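Local coordinates for protein 5'-deoxynucleotidase (Archaeoglobus fulgidus, PDB 1YNB) that probably hydrolyses 2'-deoxyribonucleoside 5'-phosphates to deoxyribonucleosides and phosphate, as a cobalt- or manganese-dependent homodimeric phosphohydrolase of the HD-domain family, at residues N43-A46 / A47-F51; D124-E127 / L128-G132; K152-A155 / A156-I159; Y160-L163 / M164-K167. All blocks are in the same frame, centred on the assembly; numbering follows the deposited sequence.

Interaction 1 of 4, residues N43-A46 / A47-F51; sequences NFRA and AIIAF. Unlike the reference sequence in segment 43-46: N43 (reference Ser).
N43-A46 and A47-F51 are successive turns of helix 39-56, a core helix of the HD-domain fold, and are joined by four i to i+4 backbone hydrogen bonds. A47 N donates to N43 O at 2.8 Å, and I49 N reaches R45 O at the same length. I48 N to F44 O is longer, 3.2 Å, yet has an N-H...O angle of 163°. A50 N to A46 O completes the set.

Among the side chains, F44 and I48 run side by side and point the same way. With CG of F44 anti to its backbone N (chi1 168°), the ring leans along the helix until I48 CD1 sits over one face, 3.9 Å from the centroid of the F44 ring and 29° off its normal: a CH-pi contact. R45 touches I49 more lightly, and its charged end turns elsewhere, to salt bridges with E127 and E134 of the same chain and a hydrogen bond to I14 O of the second subunit. N43, which replaces a serine of the reference sequence, gives its ND2 to D75, one of the residues in an apparent HD-type metal-site pattern. This buried turn thus faces both the putative active site and the dimer interface, where A40 of the second subunit packs on F44. The nearest atoms of the F44-I48 pair are F44 CZ and I48 CD1, 3.5 Å apart.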
# COMPACT_ATOMS: atom_id res chain seq x y z
N ASN A 43 -7.08 3.02 -11.14
CA ASN A 43 -6.31 3.21 -12.40
C ASN A 43 -4.98 2.47 -12.36
O ASN A 43 -4.51 1.91 -13.37
CB ASN A 43 -6.01 4.68 -12.62
CG ASN A 43 -7.24 5.51 -12.81
OD1 ASN A 43 -7.25 6.70 -12.47
ND2 ASN A 43 -8.29 4.92 -13.37
N PHE A 44 -4.35 2.50 -11.19
CA PHE A 44 -3.09 1.78 -11.00
C PHE A 44 -3.25 0.33 -11.36
O PHE A 44 -2.52 -0.20 -12.21
CB PHE A 44 -2.63 1.89 -9.53
CG PHE A 44 -1.50 0.94 -9.16
CD1 PHE A 44 -0.18 1.19 -9.61
CD2 PHE A 44 -1.75 -0.21 -8.39
CE1 PHE A 44 0.84 0.31 -9.29
CE2 PHE A 44 -0.71 -1.11 -8.06
CZ PHE A 44 0.60 -0.83 -8.53
N ARG A 45 -4.19 -0.36 -10.69
CA ARG A 45 -4.30 -1.76 -10.98
C ARG A 45 -4.93 -2.03 -12.35
O ARG A 45 -4.57 -3.02 -12.99
CB ARG A 45 -5.07 -2.52 -9.89
CG ARG A 45 -5.05 -4.02 -10.13
CD ARG A 45 -5.36 -4.86 -8.91
NE ARG A 45 -6.71 -4.60 -8.39
CZ ARG A 45 -7.29 -5.35 -7.45
NH1 ARG A 45 -6.66 -6.40 -6.96
NH2 ARG A 45 -8.49 -5.03 -6.99
N ALA A 46 -5.81 -1.15 -12.80
CA ALA A 46 -6.41 -1.37 -14.11
C ALA A 46 -5.30 -1.27 -15.17
O ALA A 46 -5.34 -2.01 -16.18
CB ALA A 46 -7.48 -0.33 -14.38
N ALA A 47 -4.34 -0.37 -14.95
CA ALA A 47 -3.23 -0.23 -15.90
C ALA A 47 -2.42 -1.50 -15.96
O ALA A 47 -2.11 -1.99 -17.05
CB ALA A 47 -2.36 1.00 -15.55
N ILE A 48 -2.09 -2.09 -14.80
CA ILE A 48 -1.37 -3.34 -14.79
C ILE A 48 -2.22 -4.43 -15.46
O ILE A 48 -1.72 -5.24 -16.27
CB ILE A 48 -0.96 -3.68 -13.33
CG1 ILE A 48 0.08 -2.65 -12.87
CG2 ILE A 48 -0.39 -5.11 -13.21
CD1 ILE A 48 0.43 -2.76 -11.40
N ILE A 49 -3.51 -4.48 -15.16
CA ILE A 49 -4.33 -5.48 -15.83
C ILE A 49 -4.35 -5.29 -17.37
O ILE A 49 -4.33 -6.28 -18.10
CB ILE A 49 -5.78 -5.42 -15.32
CG1 ILE A 49 -5.77 -5.92 -13.85
CG2 ILE A 49 -6.70 -6.32 -16.16
CD1 ILE A 49 -7.19 -5.73 -13.12
N ALA A 50 -4.41 -4.04 -17.83
CA ALA A 50 -4.48 -3.76 -19.27
C ALA A 50 -3.20 -4.28 -19.94
O ALA A 50 -3.25 -4.83 -21.05
CB ALA A 50 -4.66 -2.28 -19.52
N PHE A 51 -2.07 -4.11 -19.26
CA PHE A 51 -0.76 -4.60 -19.71
C PHE A 51 -0.89 -6.12 -19.86
O PHE A 51 -0.57 -6.70 -20.91
CB PHE A 51 0.28 -4.27 -18.67
CG PHE A 51 1.66 -4.75 -19.00
CD1 PHE A 51 2.45 -4.04 -19.91
CD2 PHE A 51 2.17 -5.88 -18.39
CE1 PHE A 51 3.76 -4.47 -20.20
CE2 PHE A 51 3.47 -6.33 -18.66
CZ PHE A 51 4.26 -5.59 -19.59

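Interaction 2 of 4, residues D124-E127 / L128-G132; sequences DKLE and LAFQG
F130 N donates to L126 O at 2.9 Å with an N-H...O angle of 165°. The ring carbon F130 CD1 lies 3.3 Å from L126 O, which sits at the ring edge in the plane of the ring; this in-plane position turns the C-H of CD1 toward the oxygen and may add slightly to the backbone bond. Farther out, L126 CD2 and F130 CE1 meet at 4.4 Å, a looser apolar contact.

Q131 N bonds E127 O at 2.9 Å, two residues after A129 N bonds K125 O at 3.0 Å. L128 N reaches D124 O at 3.2 Å, still fairly straight at 163°. These turns belong to helix 117-135, which carries D124, the last aspartate of an H...HD...D pattern consistent with the metal site of an HD-domain phosphohydrolase; no metal is bound to it here.

E127 bends at chi2 (-71°), turning its carboxylate so that OE1 stands 3.6 Å from L128 N. Both oxygens have partners beyond the turn: OE1 accepts from H42 ND1, while OE2 forms a salt bridge with K21 of the second subunit. E127 thus holds H42, and would be a second-shell residue if H42 binds a metal, as in HD-domain relatives; D124 OD2 makes a weak bond to the other nitrogen of H42. Q131 OE1 also accepts from K21 NZ of the second subunit, while Q131 CB stays 4.3 Å from E127 OE2.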
# COMPACT_ATOMS: atom_id res chain seq x y z
N ASP A 124 -10.72 -1.96 -16.94
CA ASP A 124 -11.52 -1.11 -16.04
C ASP A 124 -12.54 -2.03 -15.37
O ASP A 124 -12.65 -2.06 -14.13
CB ASP A 124 -12.24 -0.04 -16.88
CG ASP A 124 -13.22 0.80 -16.08
OD1 ASP A 124 -14.21 1.29 -16.67
OD2 ASP A 124 -13.02 1.01 -14.85
N LYS A 125 -13.28 -2.78 -16.17
CA LYS A 125 -14.29 -3.71 -15.62
C LYS A 125 -13.70 -4.89 -14.83
O LYS A 125 -14.26 -5.34 -13.82
CB LYS A 125 -15.15 -4.26 -16.77
CG LYS A 125 -15.91 -3.19 -17.50
CD LYS A 125 -16.74 -3.88 -18.58
CE LYS A 125 -17.02 -2.99 -19.77
NZ LYS A 125 -17.35 -3.90 -20.92
N LEU A 126 -12.59 -5.44 -15.29
CA LEU A 126 -11.98 -6.54 -14.56
C LEU A 126 -11.45 -6.04 -13.22
O LEU A 126 -11.51 -6.79 -12.24
CB LEU A 126 -10.79 -7.16 -15.31
CG LEU A 126 -10.95 -8.49 -16.04
CD1 LEU A 126 -9.53 -8.98 -16.42
CD2 LEU A 126 -11.65 -9.56 -15.16
N GLU A 127 -10.86 -4.84 -13.20
CA GLU A 127 -10.32 -4.29 -11.95
C GLU A 127 -11.48 -4.21 -10.92
O GLU A 127 -11.34 -4.58 -9.71
CB GLU A 127 -9.71 -2.92 -12.18
CG GLU A 127 -8.68 -2.49 -11.10
CD GLU A 127 -9.31 -2.15 -9.73
OE1 GLU A 127 -10.37 -1.47 -9.68
OE2 GLU A 127 -8.71 -2.57 -8.70
N LEU A 128 -12.60 -3.69 -11.39
CA LEU A 128 -13.80 -3.57 -10.55
C LEU A 128 -14.24 -4.94 -10.04
O LEU A 128 -14.56 -5.09 -8.84
CB LEU A 128 -14.95 -2.92 -11.34
CG LEU A 128 -16.34 -2.88 -10.67
CD1 LEU A 128 -16.33 -1.97 -9.43
CD2 LEU A 128 -17.28 -2.33 -11.67
N ALA A 129 -14.27 -5.95 -10.91
CA ALA A 129 -14.66 -7.30 -10.47
C ALA A 129 -13.68 -7.82 -9.41
O ALA A 129 -14.10 -8.41 -8.41
CB ALA A 129 -14.72 -8.29 -11.69
N PHE A 130 -12.37 -7.64 -9.60
CA PHE A 130 -11.42 -8.09 -8.58
C PHE A 130 -11.67 -7.36 -7.24
O PHE A 130 -11.64 -8.00 -6.17
CB PHE A 130 -9.96 -7.80 -8.99
CG PHE A 130 -9.31 -8.93 -9.72
CD1 PHE A 130 -9.56 -9.13 -11.08
CD2 PHE A 130 -8.47 -9.80 -9.04
CE1 PHE A 130 -8.93 -10.22 -11.76
CE2 PHE A 130 -7.85 -10.86 -9.68
CZ PHE A 130 -8.08 -11.08 -11.06
N GLN A 131 -11.93 -6.06 -7.31
CA GLN A 131 -12.13 -5.25 -6.10
C GLN A 131 -13.47 -5.65 -5.45
O GLN A 131 -13.61 -5.62 -4.21
CB GLN A 131 -12.11 -3.76 -6.42
CG GLN A 131 -12.15 -2.87 -5.14
CD GLN A 131 -11.00 -3.14 -4.16
OE1 GLN A 131 -9.86 -2.71 -4.39
NE2 GLN A 131 -11.30 -3.83 -3.04
N GLY A 132 -14.41 -6.08 -6.28
CA GLY A 132 -15.71 -6.54 -5.77
C GLY A 132 -15.54 -7.84 -4.97
O GLY A 132 -16.13 -8.01 -3.88

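Interaction 3 of 4, residues K152-A155 / A156-I159; sequences KTDA and AKEI
The capping bond links T153 to A156 at the start of helix 154-166: A156 N donates to T153 OG1 at 3.1 Å, with an N-H...O angle of 153°. T153 is the N-cap residue, and its chi1 of 74° sets OG1 between the backbone N and the carbonyl carbon, facing the first turn. The hydroxyl oxygen also lies 3.2 Å from A156 CB. T153 uses its main chain as well, for its N donates to D122 of helix 117-135, which also accepts from K152 N; the start of the helix is thereby fastened to its neighbour.

Backbone bonds carry the turn onward. K157 N to T153 O and E158 N to D154 O are both 3.0 Å, and I159 N follows by donating to A155 O.

In apolar contacts, A155, A156 and I159 pack on L53 of helix 39-56, and I159 also meets V11 of the second subunit.

A water adds a further polar link. One molecule donates to both K152 O and D154 OD1 and accepts from K157 NZ, joining the lysine to the acidic side chain although D154 OD1 and K157 NZ themselves stand 4.6 Å apart. The extended K157 chain passes back along the helix start, bringing K157 NZ to 2.7 Å from the water oxygen.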
# COMPACT_ATOMS: atom_id res chain seq x y z
N LYS A 152 -15.07 -7.87 -23.38
CA LYS A 152 -15.00 -8.06 -24.83
C LYS A 152 -13.91 -9.01 -25.27
O LYS A 152 -14.12 -9.78 -26.22
CB LYS A 152 -14.77 -6.72 -25.53
CG LYS A 152 -15.76 -5.60 -25.24
CD LYS A 152 -15.26 -4.31 -25.91
CE LYS A 152 -15.81 -3.03 -25.27
NZ LYS A 152 -14.96 -1.82 -25.58
N THR A 153 -12.75 -8.99 -24.62
CA THR A 153 -11.65 -9.86 -25.04
C THR A 153 -11.63 -11.25 -24.43
O THR A 153 -12.10 -11.46 -23.31
CB THR A 153 -10.26 -9.21 -24.79
OG1 THR A 153 -9.95 -9.22 -23.38
CG2 THR A 153 -10.27 -7.78 -25.29
N ASP A 154 -11.09 -12.21 -25.17
CA ASP A 154 -11.02 -13.57 -24.68
C ASP A 154 -10.09 -13.66 -23.48
O ASP A 154 -10.28 -14.50 -22.60
CB ASP A 154 -10.51 -14.53 -25.75
CG ASP A 154 -11.55 -14.82 -26.85
OD1 ASP A 154 -12.75 -14.48 -26.69
OD2 ASP A 154 -11.13 -15.41 -27.87
N ALA A 155 -9.06 -12.82 -23.46
CA ALA A 155 -8.10 -12.83 -22.36
C ALA A 155 -8.80 -12.38 -21.07
O ALA A 155 -8.59 -12.96 -20.01
CB ALA A 155 -6.93 -11.91 -22.67
N ALA A 156 -9.61 -11.33 -21.18
CA ALA A 156 -10.32 -10.79 -20.02
C ALA A 156 -11.35 -11.84 -19.56
O ALA A 156 -11.50 -12.10 -18.37
CB ALA A 156 -11.01 -9.47 -20.39
N LYS A 157 -12.04 -12.47 -20.51
CA LYS A 157 -13.04 -13.48 -20.15
C LYS A 157 -12.41 -14.66 -19.40
O LYS A 157 -12.99 -15.17 -18.45
CB LYS A 157 -13.79 -13.97 -21.40
CG LYS A 157 -14.81 -12.97 -21.92
CD LYS A 157 -15.39 -13.43 -23.27
CE LYS A 157 -16.36 -12.39 -23.85
NZ LYS A 157 -16.78 -12.77 -25.25
N GLU A 158 -11.23 -15.07 -19.81
CA GLU A 158 -10.57 -16.20 -19.17
C GLU A 158 -10.15 -15.83 -17.73
O GLU A 158 -10.38 -16.59 -16.77
CB GLU A 158 -9.35 -16.62 -20.01
CG GLU A 158 -8.55 -17.83 -19.51
CD GLU A 158 -7.58 -18.45 -20.56
OE1 GLU A 158 -7.07 -17.72 -21.46
OE2 GLU A 158 -7.32 -19.67 -20.48
N ILE A 159 -9.56 -14.65 -17.57
CA ILE A 159 -9.12 -14.20 -16.24
C ILE A 159 -10.35 -14.05 -15.32
O ILE A 159 -10.33 -14.44 -14.17
CB ILE A 159 -8.39 -12.83 -16.35
CG1 ILE A 159 -7.02 -13.05 -16.98
CG2 ILE A 159 -8.17 -12.20 -14.95
CD1 ILE A 159 -6.30 -11.74 -17.21
O HOH W 1 -14.72 -12.38 -26.95

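Interaction 4 of 4, residues Y160-L163 / M164-K167; sequences YRVL and MERK
Y160 has CG anti to its backbone N (chi1 177°), and M164 chi1 (-57°), with CG anti to the carbonyl carbon, sets that CG over the tyrosine ring; the bend at chi2 carries SD to an oblique position. M164 CG covers one face, 3.9 Å from the centroid of the Y160 ring and displaced toward its rim, a CH-pi contact. The sulfur stands farther off, M164 SD being 4.9 Å from that centroid, a Met-aromatic contact. L163, which packs against helix 117-135, brings its CD1 to 4.0 Å from M164 SD.

V162 CG1 touches R166 CD at 3.7 Å where both meet the second subunit. On the exposed side, R161 NE and E165 OE2 form a long salt bridge of 3.8 Å, the oxygen well out of the guanidinium plane.

The backbone bonds M164 N to Y160 O and K167 N to L163 O are regular. K167, with positive phi (38°), leaves the helical path, and its NZ turns back to M164 O at 2.9 Å, on a lone pair in the carbonyl plane.

The turn thus rests on its backbone hydrogen bonds, with the CH-pi and sulfur contacts added, whereas the R161-E165 pair probably adds only diffuse electrostatic attraction.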
# COMPACT_ATOMS: atom_id res chain seq x y z
N TYR A 160 -11.40 -13.45 -15.85
CA TYR A 160 -12.64 -13.27 -15.09
C TYR A 160 -13.21 -14.63 -14.66
O TYR A 160 -13.64 -14.81 -13.51
CB TYR A 160 -13.66 -12.54 -15.97
CG TYR A 160 -15.01 -12.35 -15.35
CD1 TYR A 160 -15.17 -11.53 -14.23
CD2 TYR A 160 -16.14 -13.00 -15.85
CE1 TYR A 160 -16.41 -11.36 -13.64
CE2 TYR A 160 -17.41 -12.83 -15.25
CZ TYR A 160 -17.53 -12.00 -14.15
OH TYR A 160 -18.77 -11.80 -13.56
N ARG A 161 -13.23 -15.59 -15.57
CA ARG A 161 -13.77 -16.90 -15.23
C ARG A 161 -13.03 -17.51 -14.04
O ARG A 161 -13.65 -18.05 -13.12
CB ARG A 161 -13.69 -17.87 -16.44
CG ARG A 161 -14.24 -19.26 -16.09
CD ARG A 161 -14.26 -20.22 -17.25
NE ARG A 161 -14.88 -21.49 -16.85
CZ ARG A 161 -14.88 -22.59 -17.61
NH1 ARG A 161 -14.28 -22.57 -18.80
NH2 ARG A 161 -15.47 -23.70 -17.20
N VAL A 162 -11.69 -17.43 -14.04
CA VAL A 162 -10.92 -17.98 -12.93
C VAL A 162 -11.13 -17.15 -11.65
O VAL A 162 -11.21 -17.72 -10.57
CB VAL A 162 -9.41 -18.10 -13.29
CG1 VAL A 162 -8.58 -18.57 -12.09
CG2 VAL A 162 -9.27 -19.13 -14.42
N LEU A 163 -11.21 -15.82 -11.79
CA LEU A 163 -11.44 -14.93 -10.64
C LEU A 163 -12.70 -15.42 -9.91
O LEU A 163 -12.71 -15.55 -8.68
CB LEU A 163 -11.74 -13.50 -11.10
CG LEU A 163 -11.64 -12.20 -10.27
CD1 LEU A 163 -12.87 -11.32 -10.55
CD2 LEU A 163 -11.34 -12.45 -8.80
N MET A 164 -13.77 -15.63 -10.68
CA MET A 164 -15.04 -16.05 -10.08
C MET A 164 -15.12 -17.51 -9.68
O MET A 164 -15.95 -17.88 -8.82
CB MET A 164 -16.20 -15.66 -11.01
CG MET A 164 -16.27 -14.13 -11.36
SD MET A 164 -16.42 -13.05 -9.88
CE MET A 164 -18.27 -13.14 -9.60
N GLU A 165 -14.29 -18.37 -10.27
CA GLU A 165 -14.27 -19.78 -9.88
C GLU A 165 -13.62 -19.84 -8.50
O GLU A 165 -14.08 -20.56 -7.62
CB GLU A 165 -13.41 -20.62 -10.82
CG GLU A 165 -14.01 -20.85 -12.19
CD GLU A 165 -13.14 -21.78 -13.02
OE1 GLU A 165 -11.93 -21.47 -13.22
OE2 GLU A 165 -13.67 -22.83 -13.45
N ARG A 166 -12.54 -19.08 -8.34
CA ARG A 166 -11.79 -19.10 -7.09
C ARG A 166 -12.38 -18.26 -5.96
O ARG A 166 -12.41 -18.73 -4.82
CB ARG A 166 -10.35 -18.58 -7.31
CG ARG A 166 -9.48 -19.38 -8.28
CD ARG A 166 -8.04 -18.77 -8.40
NE ARG A 166 -7.27 -18.80 -7.15
CZ ARG A 166 -7.08 -17.76 -6.33
NH1 ARG A 166 -7.59 -16.57 -6.63
NH2 ARG A 166 -6.38 -17.91 -5.19
N LYS A 167 -12.86 -17.06 -6.31
CA LYS A 167 -13.37 -16.08 -5.35
C LYS A 167 -12.51 -16.15 -4.09
O LYS A 167 -12.98 -16.28 -2.98
CB LYS A 167 -14.84 -16.31 -5.02
CG LYS A 167 -15.77 -15.92 -6.16
CD LYS A 167 -17.22 -15.80 -5.67
CE LYS A 167 -18.21 -15.63 -6.82
NZ LYS A 167 -18.39 -16.89 -7.58

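Interactions 1 and 2 lie on helices 39-56 and 117-135, their centres about 10 Å apart, and are joined by a salt bridge of 2.9 Å from R45 NE to E127 OE2. Interaction 2 supplies D124 of the probable metal site, and N43 of interaction 1 bonds D75 of it; no metal is bound here. Interactions 3 and 4 adjoin on helix 154-166 and pack on helix 117-135 as well: L126 CD1 lies 3.8 Å from I159 CG2, and F130 CE1 lies 3.7 Å from L163 CG. Neither touches interaction 1, whose nearest atoms are about 6 Å from interaction 3 and about 8 Å from interaction 4. All four contacts also meet the second subunit.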